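Local coordinates for protein putative acetyltransferase (Streptococcus mutans, PDB 3LD2) that probably transfers an acyl group from a coenzyme A thioester to an acceptor, as a member of the GNAT acetyltransferase family, and binds coenzyme A, at residues Ser43-Val48 / Asp71-Lys76. Sequence-based numbering, arbitrary orientation.
Sequences SDIEQV and DQIIQK
I45 of helix 45-55 reaches I73 and I74 on helix 70-77, and both branches of its side chain, the CG2 methyl and the CG1-CD1 arm, take part. Its CG2 methyl lies 3.9 Å from CG2 of I73, the same I73 methyl also touches CG1 of I45, and the two isoleucines run past each other in opposite senses. With CG1 of I45 anti to its carbonyl carbon (chi1 -71°) and the chain extended beyond it (chi2 174°), CD1 is carried out to CG1 of I74, 3.9 Å away, and these two side chains cross nearly at right angles. One turn on, V48 adds a looser contact, its CG1 standing 4.3 Å from CD1 of I73. I73 meets both with separate methyls: CG2 packs on I45, while CD1, folded back by chi2 of -80°, faces V48. The contacts between the two segments are apolar, joining the two helices that precede strand 82-88 in this GNAT fold. V49 and E52 of helix 45-55 also pack on I73. Just outside the segments, E46 forms a salt bridge with K70 at the start of the partner helix, and D44 is tied to K87 of the sheet. V48 and I73 rest on V85 and F83 of strand 82-88, which seats both helices on the sheet.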
ATOM      1  N   SER A  43      -2.973  14.046  13.773  1.00 17.93           N
ATOM      2  CA  SER A  43      -2.429  13.586  15.053  1.00 22.01           C
ATOM      3  C   SER A  43      -2.073  12.082  15.068  1.00 20.05           C
ATOM      4  O   SER A  43      -1.440  11.614  16.010  1.00 18.30           O
ATOM      5  CB  SER A  43      -3.343  13.965  16.237  1.00 14.03           C
ATOM      6  OG  SER A  43      -4.595  13.298  16.202  1.00 15.27           O
ATOM      7  N   ASP A  44      -2.483  11.351  14.029  1.00 15.63           N
ATOM      8  CA  ASP A  44      -2.144   9.931  13.875  1.00 19.49           C
ATOM      9  C   ASP A  44      -0.765   9.685  13.254  1.00 18.51           C
ATOM     10  O   ASP A  44      -0.300   8.547  13.208  1.00 19.78           O
ATOM     11  CB  ASP A  44      -3.154   9.232  12.960  1.00 20.17           C
ATOM     12  CG  ASP A  44      -4.442   8.891  13.646  1.00 20.56           C
ATOM     13  OD1 ASP A  44      -4.456   8.793  14.896  1.00 28.41           O
ATOM     14  OD2 ASP A  44      -5.441   8.694  12.924  1.00 19.60           O
ATOM     15  N   ILE A  45      -0.124  10.734  12.754  1.00 15.78           N
ATOM     16  CA  ILE A  45       1.061  10.547  11.919  1.00 18.49           C
ATOM     17  C   ILE A  45       2.266   9.916  12.632  1.00 20.80           C
ATOM     18  O   ILE A  45       3.041   9.194  12.020  1.00 17.49           O
ATOM     19  CB  ILE A  45       1.480  11.861  11.220  1.00 17.15           C
ATOM     20  CG1 ILE A  45       0.460  12.227  10.132  1.00 16.93           C
ATOM     21  CG2 ILE A  45       2.892  11.740  10.648  1.00 18.13           C
ATOM     22  CD1 ILE A  45       0.699  13.580   9.493  1.00 14.95           C
ATOM     23  N   GLU A  46       2.429  10.211  13.916  1.00 26.15           N
ATOM     24  CA  GLU A  46       3.519   9.641  14.704  1.00 25.10           C
ATOM     25  C   GLU A  46       3.432   8.130  14.638  1.00 23.34           C
ATOM     26  O   GLU A  46       4.419   7.436  14.410  1.00 22.76           O
ATOM     27  CB  GLU A  46       3.384  10.049  16.171  1.00 23.69           C
ATOM     28  CG  GLU A  46       4.653  10.620  16.775  1.00 31.93           C
ATOM     29  CD  GLU A  46       4.966  12.030  16.241  1.00 49.86           C
ATOM     30  OE1 GLU A  46       4.815  12.266  15.011  1.00 46.37           O
ATOM     31  OE2 GLU A  46       5.359  12.903  17.055  1.00 47.62           O
ATOM     32  N   GLN A  47       2.227   7.638  14.860  1.00 20.05           N
ATOM     33  CA  GLN A  47       1.964   6.219  14.898  1.00 25.06           C
ATOM     34  C   GLN A  47       2.164   5.524  13.556  1.00 20.76           C
ATOM     35  O   GLN A  47       2.762   4.456  13.501  1.00 22.73           O
ATOM     36  CB  GLN A  47       0.548   5.982  15.395  1.00 22.65           C
ATOM     37  CG  GLN A  47       0.444   5.929  16.893  1.00 22.75           C
ATOM     38  CD  GLN A  47      -0.991   5.760  17.322  1.00 31.74           C
ATOM     39  OE1 GLN A  47      -1.445   4.641  17.619  1.00 25.22           O
ATOM     40  NE2 GLN A  47      -1.742   6.872  17.302  1.00 25.38           N
ATOM     41  N   VAL A  48       1.634   6.125  12.499  1.00 18.43           N
ATOM     42  CA  VAL A  48       1.802   5.645  11.131  1.00 19.75           C
ATOM     43  C   VAL A  48       3.292   5.527  10.760  1.00 18.81           C
ATOM     44  O   VAL A  48       3.740   4.494  10.262  1.00 16.23           O
ATOM     45  CB  VAL A  48       1.036   6.569  10.133  1.00 16.65           C
ATOM     46  CG1 VAL A  48       1.439   6.286   8.704  1.00 13.88           C
ATOM     47  CG2 VAL A  48      -0.465   6.418  10.327  1.00 11.93           C
ATOM     48  N   ASP A  71       7.993  14.017   8.302  1.00 21.76           N
ATOM     49  CA  ASP A  71       7.939  14.993   7.239  1.00 21.93           C
ATOM     50  C   ASP A  71       7.657  14.421   5.865  1.00 24.45           C
ATOM     51  O   ASP A  71       7.049  15.087   5.035  1.00 25.33           O
ATOM     52  CB  ASP A  71       9.217  15.800   7.217  1.00 25.02           C
ATOM     53  CG  ASP A  71       9.122  17.012   8.094  1.00 41.08           C
ATOM     54  OD1 ASP A  71       8.831  18.095   7.527  1.00 50.98           O
ATOM     55  OD2 ASP A  71       9.288  16.876   9.337  1.00 34.27           O
ATOM     56  N   GLN A  72       8.113  13.201   5.611  1.00 22.93           N
ATOM     57  CA  GLN A  72       7.769  12.551   4.366  1.00 21.96           C
ATOM     58  C   GLN A  72       6.264  12.346   4.334  1.00 20.71           C
ATOM     59  O   GLN A  72       5.630  12.568   3.311  1.00 22.26           O
ATOM     60  CB  GLN A  72       8.556  11.243   4.186  1.00 25.57           C
ATOM     61  CG  GLN A  72       7.998  10.251   3.152  1.00 21.73           C
ATOM     62  CD  GLN A  72       7.444   8.984   3.797  1.00 24.03           C
ATOM     63  OE1 GLN A  72       7.435   8.860   5.021  1.00 26.44           O
ATOM     64  NE2 GLN A  72       6.988   8.038   2.979  1.00 26.53           N
ATOM     65  N   ILE A  73       5.684  11.981   5.470  1.00 21.16           N
ATOM     66  CA  ILE A  73       4.255  11.664   5.511  1.00 21.92           C
ATOM     67  C   ILE A  73       3.394  12.913   5.364  1.00 19.89           C
ATOM     68  O   ILE A  73       2.337  12.877   4.734  1.00 17.90           O
ATOM     69  CB  ILE A  73       3.868  10.900   6.794  1.00 23.13           C
ATOM     70  CG1 ILE A  73       4.560   9.531   6.824  1.00 21.50           C
ATOM     71  CG2 ILE A  73       2.357  10.733   6.895  1.00 14.99           C
ATOM     72  CD1 ILE A  73       3.882   8.480   5.993  1.00 17.03           C
ATOM     73  N   ILE A  74       3.860  14.020   5.931  1.00 19.92           N
ATOM     74  CA  ILE A  74       3.162  15.291   5.814  1.00 18.59           C
ATOM     75  C   ILE A  74       3.217  15.785   4.370  1.00 20.14           C
ATOM     76  O   ILE A  74       2.211  16.238   3.817  1.00 18.73           O
ATOM     77  CB  ILE A  74       3.773  16.348   6.754  1.00 23.48           C
ATOM     78  CG1 ILE A  74       3.572  15.944   8.219  1.00 23.63           C
ATOM     79  CG2 ILE A  74       3.179  17.716   6.486  1.00 22.14           C
ATOM     80  CD1 ILE A  74       4.505  16.654   9.169  1.00 22.29           C
ATOM     81  N   GLN A  75       4.393  15.675   3.758  1.00 21.49           N
ATOM     82  CA  GLN A  75       4.587  16.050   2.356  1.00 21.71           C
ATOM     83  C   GLN A  75       3.513  15.424   1.495  1.00 19.57           C
ATOM     84  O   GLN A  75       2.905  16.077   0.627  1.00 18.08           O
ATOM     85  CB  GLN A  75       5.936  15.541   1.869  1.00 27.09           C
ATOM     86  CG  GLN A  75       6.582  16.396   0.806  1.00 35.85           C
ATOM     87  CD  GLN A  75       7.457  17.489   1.411  1.00 54.16           C
ATOM     88  OE1 GLN A  75       7.561  17.612   2.639  1.00 53.59           O
ATOM     89  NE2 GLN A  75       8.097  18.286   0.550  1.00 60.78           N
ATOM     90  N   LYS A  76       3.297  14.138   1.744  1.00 18.64           N
ATOM     91  CA  LYS A  76       2.316  13.358   1.005  1.00 20.94           C
ATOM     92  C   LYS A  76       0.928  13.821   1.314  1.00 15.93           C
ATOM     93  O   LYS A  76       0.125  14.016   0.409  1.00 16.95           O
ATOM     94  CB  LYS A  76       2.448  11.866   1.331  1.00 21.25           C
ATOM     95  CG  LYS A  76       3.647  11.233   0.683  1.00 21.33           C
ATOM     96  CD  LYS A  76       4.003   9.923   1.326  1.00 23.73           C
ATOM     97  CE  LYS A  76       3.328   8.780   0.619  1.00 30.94           C
ATOM     98  NZ  LYS A  76       4.265   7.605   0.599  1.00 40.16           N
TER